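Local structure of carbohydrate kinase, FGGY (Novosphingobium aromaticivorans, 3H6E) at residues Arg109-Pro114 with Lys190-Ala195; Ala214-Glu217 with Ser222-Val225; Val425-Leu430 with Pro435-Gln440. The protein probably acts as a carbohydrate kinase of the FGGY family, transferring a phosphoryl group to a sugar or related substrate. One frame throughout, in Å; residues are numbered along the deposited sequence.

The three contacts come one after another along the chain, each closing before the next opens. Interactions 1 and 2 both belong to the N-terminal FGGY domain, yet their centres are about 40 Å apart: the first sets the loop after helix 102-109 against helix 187-191 at the surface, the second packs helix 213-219 against the loop that follows it, between strands 207-210 and 226-232. Interaction 3 belongs to the C-terminal domain, its centre about 36 Å from that of interaction 1 and about 25 Å from that of interaction 2. Its segment 425-430 leans on strands 9-13 and 17-23 of the six-stranded sheet, consistent with a place where the two halves of the actin-like ATPase fold meet. None of the three touches another.

Interaction 1: Arg109-Pro114 with Lys190-Ala195; sequences RSQRDP and KRLGWA
Two torsions carry Q111 across to R191 and L192: CG is turned nearly anti to the backbone N (chi1 152°), and a bend at chi2 (-84°) then turns the amide toward both partners. R191 runs the other way past it, extended at chi2, then bent at chi3 (60°), which brings the guanidinium edge alongside Q111. The main touch is between Q111 CG and R191 NH2, 3.1 Å apart. The two flat groups stand almost perpendicular, and the amide carbon CD of Q111 lies in the guanidinium plane, at its edge, 3.6 Å from R191 NH2. L192 presents its branched end to the same glutamine, so that R191 and L192 come up to it from two directions at roughly a right angle. That leucine end has a second neighbour within its own segment, since L192 CD1 sits 3.5 Å above one face of the W194 ring, offset toward the rim. A little further along, D113 OD1 is 4.3 Å from R191 NH1, too far for a salt bridge but close enough that the opposite charges probably attract. An alanine in place of Q111 would take CG and the amide away and is likely to leave the R191 guanidinium freer to turn and the leucine with a gap before it.

The segment 190-195 illustrates how a helix is stopped: G193, with positive phi, closes a Schellman motif, G193 N bonding K190 O at 2.9 Å. The firm polar tie of D113 is to this same helix, 187-191, where OD2 accepts from the backbone N of M188. W194 packs on helix 129-139 and its NE1 hydrogen-bonds D137 OD2, and Q111 touches W134 of that helix, so the loop between helices 102-109 and 115-118 is laid against two further helices at the protein surface.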
loop_
_atom_site.group_PDB
_atom_site.type_symbol
_atom_site.label_atom_id
_atom_site.label_comp_id
_atom_site.label_asym_id
_atom_site.label_seq_id
_atom_site.Cartn_x
_atom_site.Cartn_y
_atom_site.Cartn_z
ATOM N N ARG A 109 -10.746 13.977 -16.340
ATOM C CA ARG A 109 -9.597 14.704 -15.806
ATOM C C ARG A 109 -9.870 16.189 -15.575
ATOM O O ARG A 109 -9.321 16.786 -14.649
ATOM C CB ARG A 109 -8.388 14.548 -16.732
ATOM C CG ARG A 109 -7.654 13.244 -16.573
ATOM C CD ARG A 109 -6.916 13.190 -15.258
ATOM N NE ARG A 109 -6.390 11.856 -14.992
ATOM C CZ ARG A 109 -5.289 11.363 -15.549
ATOM N NH1 ARG A 109 -4.603 12.096 -16.413
ATOM N NH2 ARG A 109 -4.882 10.136 -15.246
ATOM N N SER A 110 -10.710 16.784 -16.418
ATOM C CA SER A 110 -10.913 18.234 -16.388
ATOM C C SER A 110 -12.004 18.656 -15.411
ATOM O O SER A 110 -12.322 19.839 -15.300
ATOM C CB SER A 110 -11.210 18.781 -17.795
ATOM O OG SER A 110 -12.339 18.144 -18.374
ATOM N N GLN A 111 -12.561 17.690 -14.694
ATOM C CA GLN A 111 -13.665 17.960 -13.781
ATOM C C GLN A 111 -13.362 17.485 -12.348
ATOM O O GLN A 111 -14.199 17.590 -11.451
ATOM C CB GLN A 111 -14.961 17.363 -14.355
ATOM C CG GLN A 111 -16.011 16.957 -13.354
ATOM C CD GLN A 111 -15.763 15.572 -12.805
ATOM O OE1 GLN A 111 -14.697 14.989 -13.015
ATOM N NE2 GLN A 111 -16.746 15.033 -12.100
ATOM N N ARG A 112 -12.142 16.995 -12.138
ATOM C CA ARG A 112 -11.693 16.551 -10.818
ATOM C C ARG A 112 -11.502 17.707 -9.827
ATOM O O ARG A 112 -11.315 18.863 -10.224
ATOM C CB ARG A 112 -10.386 15.762 -10.946
ATOM C CG ARG A 112 -10.538 14.391 -11.594
ATOM C CD ARG A 112 -9.182 13.795 -11.965
ATOM N NE ARG A 112 -8.495 13.167 -10.835
ATOM C CZ ARG A 112 -7.498 13.719 -10.145
ATOM N NH1 ARG A 112 -7.051 14.928 -10.453
ATOM N NH2 ARG A 112 -6.938 13.054 -9.141
ATOM N N ASP A 113 -11.557 17.389 -8.536
ATOM C CA ASP A 113 -11.303 18.371 -7.485
ATOM C C ASP A 113 -9.811 18.678 -7.413
ATOM O O ASP A 113 -9.004 17.937 -7.962
ATOM C CB ASP A 113 -11.786 17.846 -6.133
ATOM C CG ASP A 113 -13.284 17.919 -5.982
ATOM O OD1 ASP A 113 -13.911 18.736 -6.679
ATOM O OD2 ASP A 113 -13.836 17.165 -5.159
ATOM N N PRO A 114 -9.438 19.776 -6.737
ATOM C CA PRO A 114 -8.017 20.122 -6.629
ATOM C C PRO A 114 -7.291 19.124 -5.728
ATOM O O PRO A 114 -7.896 18.588 -4.800
ATOM C CB PRO A 114 -8.037 21.507 -5.962
ATOM C CG PRO A 114 -9.452 21.987 -6.053
ATOM C CD PRO A 114 -10.295 20.753 -6.046
ATOM N N LYS A 190 -19.720 14.078 -4.252
ATOM C CA LYS A 190 -21.032 14.514 -3.789
ATOM C C LYS A 190 -21.809 15.127 -4.951
ATOM O O LYS A 190 -22.946 14.747 -5.228
ATOM C CB LYS A 190 -20.891 15.524 -2.648
ATOM C CG LYS A 190 -20.479 14.895 -1.331
ATOM C CD LYS A 190 -20.172 15.934 -0.264
ATOM C CE LYS A 190 -19.984 15.258 1.092
ATOM N NZ LYS A 190 -19.515 16.193 2.155
ATOM N N ARG A 191 -21.160 16.065 -5.634
ATOM C CA ARG A 191 -21.725 16.778 -6.772
ATOM C C ARG A 191 -22.350 15.836 -7.809
ATOM O O ARG A 191 -23.477 16.055 -8.267
ATOM C CB ARG A 191 -20.616 17.592 -7.435
ATOM C CG ARG A 191 -21.003 18.989 -7.837
ATOM C CD ARG A 191 -19.878 19.630 -8.630
ATOM N NE ARG A 191 -19.571 18.870 -9.839
ATOM C CZ ARG A 191 -18.399 18.301 -10.092
ATOM N NH1 ARG A 191 -17.403 18.410 -9.224
ATOM N NH2 ARG A 191 -18.219 17.629 -11.218
ATOM N N LEU A 192 -21.605 14.796 -8.179
ATOM C CA LEU A 192 -22.025 13.859 -9.217
ATOM C C LEU A 192 -23.078 12.870 -8.728
ATOM O O LEU A 192 -23.624 12.096 -9.514
ATOM C CB LEU A 192 -20.817 13.090 -9.751
ATOM C CG LEU A 192 -19.747 13.883 -10.501
ATOM C CD1 LEU A 192 -18.529 13.009 -10.748
ATOM C CD2 LEU A 192 -20.291 14.441 -11.811
ATOM N N GLY A 193 -23.357 12.886 -7.431
ATOM C CA GLY A 193 -24.301 11.946 -6.858
ATOM C C GLY A 193 -23.668 10.596 -6.564
ATOM O O GLY A 193 -24.363 9.640 -6.223
ATOM N N TRP A 194 -22.346 10.513 -6.694
ATOM C CA TRP A 194 -21.636 9.271 -6.405
ATOM C C TRP A 194 -21.641 8.951 -4.911
ATOM O O TRP A 194 -21.839 7.802 -4.513
ATOM C CB TRP A 194 -20.197 9.324 -6.927
ATOM C CG TRP A 194 -20.095 9.280 -8.432
ATOM C CD1 TRP A 194 -21.107 9.049 -9.318
ATOM C CD2 TRP A 194 -18.903 9.438 -9.216
ATOM N NE1 TRP A 194 -20.622 9.069 -10.606
ATOM C CE2 TRP A 194 -19.273 9.303 -10.569
ATOM C CE3 TRP A 194 -17.562 9.684 -8.904
ATOM C CZ2 TRP A 194 -18.352 9.408 -11.610
ATOM C CZ3 TRP A 194 -16.649 9.788 -9.938
ATOM C CH2 TRP A 194 -17.049 9.651 -11.275
ATOM N N ALA A 195 -21.426 9.974 -4.090
ATOM C CA ALA A 195 -21.364 9.794 -2.643
ATOM C C ALA A 195 -22.647 9.181 -2.093
ATOM O O ALA A 195 -22.618 8.415 -1.131
ATOM C CB ALA A 195 -21.072 11.120 -1.953
#

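Interaction 2: Ala214-Glu217 with Ser222-Val225; sequences AIAE and SPDV
The methyl group of A216 meets P223 broadside: it lies over one face of the pyrrolidine ring, nearer the N-CA edge than the far rim. A216 CB is 3.8 Å from P223 CA, and the gap widens to 4.3 Å between A216 CB and P223 CG, a loose apolar fit. The methyl also reaches the peptide leading into the proline, with A216 CB 4.1 Å from S222 C. No torsion is needed on the helix side, because the CB of A216 already points at the turn; the short side chain lets the two backbones come within 5.2 Å, measured between A216 CA and P223 CA.

What shapes the other side is the serine. S222 holds OG anti to its own N (chi1 170°), and this carries the hydroxyl oxygen round to accept from D224 N at 3.1 Å, in a nearly straight bond of 161°. That makes an ST turn, laid over a type I beta turn from S222 to V225 in which V225 N bonds back to S222 O. One serine therefore grips two successive backbone N-H groups, that of D224 with its side chain and that of V225 with its carbonyl. Proline suits the second position of such a turn, since its ring fixes phi near the value required. The pair is a compact case of an exit loop folded back against its own helix: helix 213-219 lies in the connection between antiparallel neighbouring strands 207-210 and 226-232, at one margin of the mixed sheet of the FGGY N-terminal region.

V225, with CG1 anti to its N, is turned inward onto L211, whose backbone also bonds that of V225, and A216 touches L211 too.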
loop_
_atom_site.group_PDB
_atom_site.type_symbol
_atom_site.label_atom_id
_atom_site.label_comp_id
_atom_site.label_asym_id
_atom_site.label_seq_id
_atom_site.Cartn_x
_atom_site.Cartn_y
_atom_site.Cartn_z
ATOM N N ALA A 214 -27.012 -19.440 4.738
ATOM C CA ALA A 214 -26.727 -20.221 3.538
ATOM C C ALA A 214 -25.231 -20.401 3.330
ATOM O O ALA A 214 -24.802 -21.344 2.670
ATOM C CB ALA A 214 -27.354 -19.572 2.317
ATOM N N ILE A 215 -24.441 -19.493 3.896
ATOM C CA ILE A 215 -22.986 -19.579 3.796
ATOM C C ILE A 215 -22.375 -20.377 4.943
ATOM O O ILE A 215 -21.519 -21.233 4.723
ATOM C CB ILE A 215 -22.330 -18.186 3.711
ATOM C CG1 ILE A 215 -22.279 -17.723 2.257
ATOM C CG2 ILE A 215 -20.927 -18.215 4.292
ATOM C CD1 ILE A 215 -21.324 -16.585 2.019
ATOM N N ALA A 216 -22.819 -20.097 6.164
ATOM C CA ALA A 216 -22.368 -20.848 7.330
ATOM C C ALA A 216 -22.527 -22.336 7.057
ATOM O O ALA A 216 -21.799 -23.166 7.600
ATOM C CB ALA A 216 -23.163 -20.445 8.564
ATOM N N GLU A 217 -23.484 -22.656 6.192
ATOM C CA GLU A 217 -23.811 -24.033 5.861
ATOM C C GLU A 217 -22.695 -24.729 5.092
ATOM O O GLU A 217 -21.987 -25.579 5.630
ATOM C CB GLU A 217 -25.102 -24.081 5.041
ATOM C CG GLU A 217 -25.827 -25.408 5.135
ATOM C CD GLU A 217 -26.127 -25.790 6.571
ATOM O OE1 GLU A 217 -26.245 -24.875 7.414
ATOM O OE2 GLU A 217 -26.240 -27.002 6.857
ATOM N N SER A 222 -19.741 -21.907 12.011
ATOM C CA SER A 222 -20.862 -21.554 12.870
ATOM C C SER A 222 -21.563 -20.302 12.368
ATOM O O SER A 222 -20.913 -19.370 11.894
ATOM C CB SER A 222 -20.390 -21.343 14.307
ATOM O OG SER A 222 -21.420 -20.773 15.092
ATOM N N PRO A 223 -22.900 -20.278 12.468
ATOM C CA PRO A 223 -23.686 -19.100 12.083
ATOM C C PRO A 223 -23.330 -17.905 12.960
ATOM O O PRO A 223 -23.685 -16.773 12.637
ATOM C CB PRO A 223 -25.129 -19.537 12.356
ATOM C CG PRO A 223 -25.089 -21.028 12.363
ATOM C CD PRO A 223 -23.754 -21.384 12.930
ATOM N N ASP A 224 -22.628 -18.168 14.059
ATOM C CA ASP A 224 -22.237 -17.129 15.004
ATOM C C ASP A 224 -20.980 -16.380 14.570
ATOM O O ASP A 224 -20.636 -15.348 15.152
ATOM C CB ASP A 224 -22.026 -17.731 16.395
ATOM C CG ASP A 224 -23.333 -18.031 17.102
ATOM O OD1 ASP A 224 -24.192 -17.121 17.173
ATOM O OD2 ASP A 224 -23.499 -19.173 17.591
ATOM N N VAL A 225 -20.294 -16.904 13.558
ATOM C CA VAL A 225 -19.091 -16.260 13.048
ATOM C C VAL A 225 -19.392 -14.808 12.713
ATOM O O VAL A 225 -20.409 -14.506 12.084
ATOM C CB VAL A 225 -18.546 -16.969 11.791
ATOM C CG1 VAL A 225 -17.382 -16.182 11.197
ATOM C CG2 VAL A 225 -18.119 -18.385 12.122
#

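Interaction 3: Val425-Leu430 with Pro435-Gln440; sequences VSFGAL and PGLRPQ
F427 makes the tight half of this contact, pushing its ring tip against the backbone of R438 and P439. With CG anti to the backbone N (chi1 167°), the ring is thrown out from its own chain toward 435-440, and its CE2 and CZ atoms do the touching. CE2 of F427 lies 3.4 Å from P439 CA, and alongside the pyrrolidine the same CE2 is 3.7 Å from P439 CG. F427 CZ comes to 3.2 Å from R438 O, which stands obliquely to the ring, whereas L437 O lies at the ring edge, near its plane.

A looser layer follows: L430 and L437 cross at a slant, and the nearest branch ends, L430 CD2 and L437 CD2, are 4.1 Å apart. L437 CG also keeps a distance of 4.4 Å from F427 CE1.

Both segments frame the short helix 430-433, so the chain turns back on itself on its way from strand 415-419 to strand 443-445, the outermost on one side of the seven-stranded sheet. The loop also reaches the other sheet, where L430 rests on V10 and W23 and A429 on V10, consistent with a place where the two halves of the actin-like ATPase fold meet.

The solvent side is looser. L437 is partly exposed there and R438 fully so; the CB of R438 points away from F427, its long chain running off so that NH1 bonds G243 O. On the buried side, by contrast, P439 is further enclosed by F244 and N423.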
loop_
_atom_site.group_PDB
_atom_site.type_symbol
_atom_site.label_atom_id
_atom_site.label_comp_id
_atom_site.label_asym_id
_atom_site.label_seq_id
_atom_site.Cartn_x
_atom_site.Cartn_y
_atom_site.Cartn_z
ATOM N N VAL A 425 1.957 -11.395 5.323
ATOM C CA VAL A 425 1.392 -10.120 4.904
ATOM C C VAL A 425 0.021 -9.839 5.529
ATOM O O VAL A 425 -0.395 -8.682 5.629
ATOM C CB VAL A 425 1.292 -10.046 3.364
ATOM C CG1 VAL A 425 0.049 -10.777 2.872
ATOM C CG2 VAL A 425 1.289 -8.601 2.899
ATOM N N SER A 426 -0.667 -10.891 5.966
ATOM C CA SER A 426 -2.044 -10.765 6.452
ATOM C C SER A 426 -2.181 -10.565 7.967
ATOM O O SER A 426 -3.296 -10.422 8.477
ATOM C CB SER A 426 -2.881 -11.979 6.017
ATOM O OG SER A 426 -3.038 -12.035 4.607
ATOM N N PHE A 427 -1.064 -10.548 8.687
ATOM C CA PHE A 427 -1.128 -10.460 10.144
ATOM C C PHE A 427 -1.899 -9.239 10.634
ATOM O O PHE A 427 -2.748 -9.349 11.520
ATOM C CB PHE A 427 0.265 -10.465 10.779
ATOM C CG PHE A 427 0.258 -10.060 12.229
ATOM C CD1 PHE A 427 -0.304 -10.886 13.188
ATOM C CD2 PHE A 427 0.789 -8.843 12.627
ATOM C CE1 PHE A 427 -0.327 -10.516 14.517
ATOM C CE2 PHE A 427 0.771 -8.467 13.958
ATOM C CZ PHE A 427 0.213 -9.307 14.905
ATOM N N GLY A 428 -1.589 -8.080 10.061
ATOM C CA GLY A 428 -2.150 -6.820 10.513
ATOM C C GLY A 428 -3.591 -6.881 10.973
ATOM O O GLY A 428 -3.935 -6.349 12.024
ATOM N N ALA A 429 -4.437 -7.535 10.185
ATOM C CA ALA A 429 -5.869 -7.589 10.461
ATOM C C ALA A 429 -6.209 -8.128 11.854
ATOM O O ALA A 429 -7.185 -7.703 12.465
ATOM C CB ALA A 429 -6.580 -8.396 9.391
ATOM N N LEU A 430 -5.415 -9.069 12.352
ATOM C CA LEU A 430 -5.629 -9.604 13.694
ATOM C C LEU A 430 -5.723 -8.490 14.730
ATOM O O LEU A 430 -6.526 -8.558 15.663
ATOM C CB LEU A 430 -4.501 -10.562 14.074
ATOM C CG LEU A 430 -4.679 -12.041 13.726
ATOM C CD1 LEU A 430 -5.067 -12.237 12.271
ATOM C CD2 LEU A 430 -3.411 -12.809 14.058
ATOM N N PRO A 435 -6.011 -5.674 19.606
ATOM C CA PRO A 435 -4.962 -4.658 19.473
ATOM C C PRO A 435 -3.718 -4.969 20.310
ATOM O O PRO A 435 -2.623 -4.550 19.937
ATOM C CB PRO A 435 -5.642 -3.383 19.986
ATOM C CG PRO A 435 -7.095 -3.611 19.749
ATOM C CD PRO A 435 -7.306 -5.083 19.989
ATOM N N GLY A 436 -3.883 -5.687 21.417
ATOM C CA GLY A 436 -2.759 -6.038 22.271
ATOM C C GLY A 436 -1.793 -7.003 21.607
ATOM O O GLY A 436 -0.672 -7.200 22.071
ATOM N N LEU A 437 -2.237 -7.599 20.508
ATOM C CA LEU A 437 -1.459 -8.602 19.790
ATOM C C LEU A 437 -0.320 -7.971 18.982
ATOM O O LEU A 437 -0.497 -6.931 18.348
ATOM C CB LEU A 437 -2.386 -9.393 18.870
ATOM C CG LEU A 437 -2.064 -10.858 18.578
ATOM C CD1 LEU A 437 -1.627 -11.598 19.845
ATOM C CD2 LEU A 437 -3.271 -11.531 17.929
ATOM N N ARG A 438 0.844 -8.614 19.000
ATOM C CA ARG A 438 2.026 -8.071 18.336
ATOM C C ARG A 438 2.553 -8.982 17.229
ATOM O O ARG A 438 2.264 -10.177 17.212
ATOM C CB ARG A 438 3.130 -7.792 19.360
ATOM C CG ARG A 438 2.690 -6.905 20.506
ATOM C CD ARG A 438 3.878 -6.295 21.223
ATOM N NE ARG A 438 3.460 -5.489 22.367
ATOM C CZ ARG A 438 3.389 -4.161 22.368
ATOM N NH1 ARG A 438 3.717 -3.469 21.283
ATOM N NH2 ARG A 438 2.995 -3.526 23.463
ATOM N N PRO A 439 3.335 -8.411 16.299
ATOM C CA PRO A 439 3.918 -9.167 15.183
ATOM C C PRO A 439 4.972 -10.159 15.660
ATOM O O PRO A 439 5.210 -10.282 16.862
ATOM C CB PRO A 439 4.590 -8.077 14.331
ATOM C CG PRO A 439 3.999 -6.785 14.793
ATOM C CD PRO A 439 3.683 -6.983 16.236
ATOM N N GLN A 440 5.594 -10.863 14.721
ATOM C CA GLN A 440 6.693 -11.762 15.052
ATOM C C GLN A 440 7.995 -10.980 15.111
ATOM O O GLN A 440 8.163 -9.979 14.412
ATOM C CB GLN A 440 6.804 -12.896 14.032
ATOM C CG GLN A 440 5.800 -14.013 14.245
ATOM C CD GLN A 440 6.015 -14.727 15.561
ATOM O OE1 GLN A 440 7.085 -15.284 15.812
ATOM N NE2 GLN A 440 4.993 -14.721 16.412
#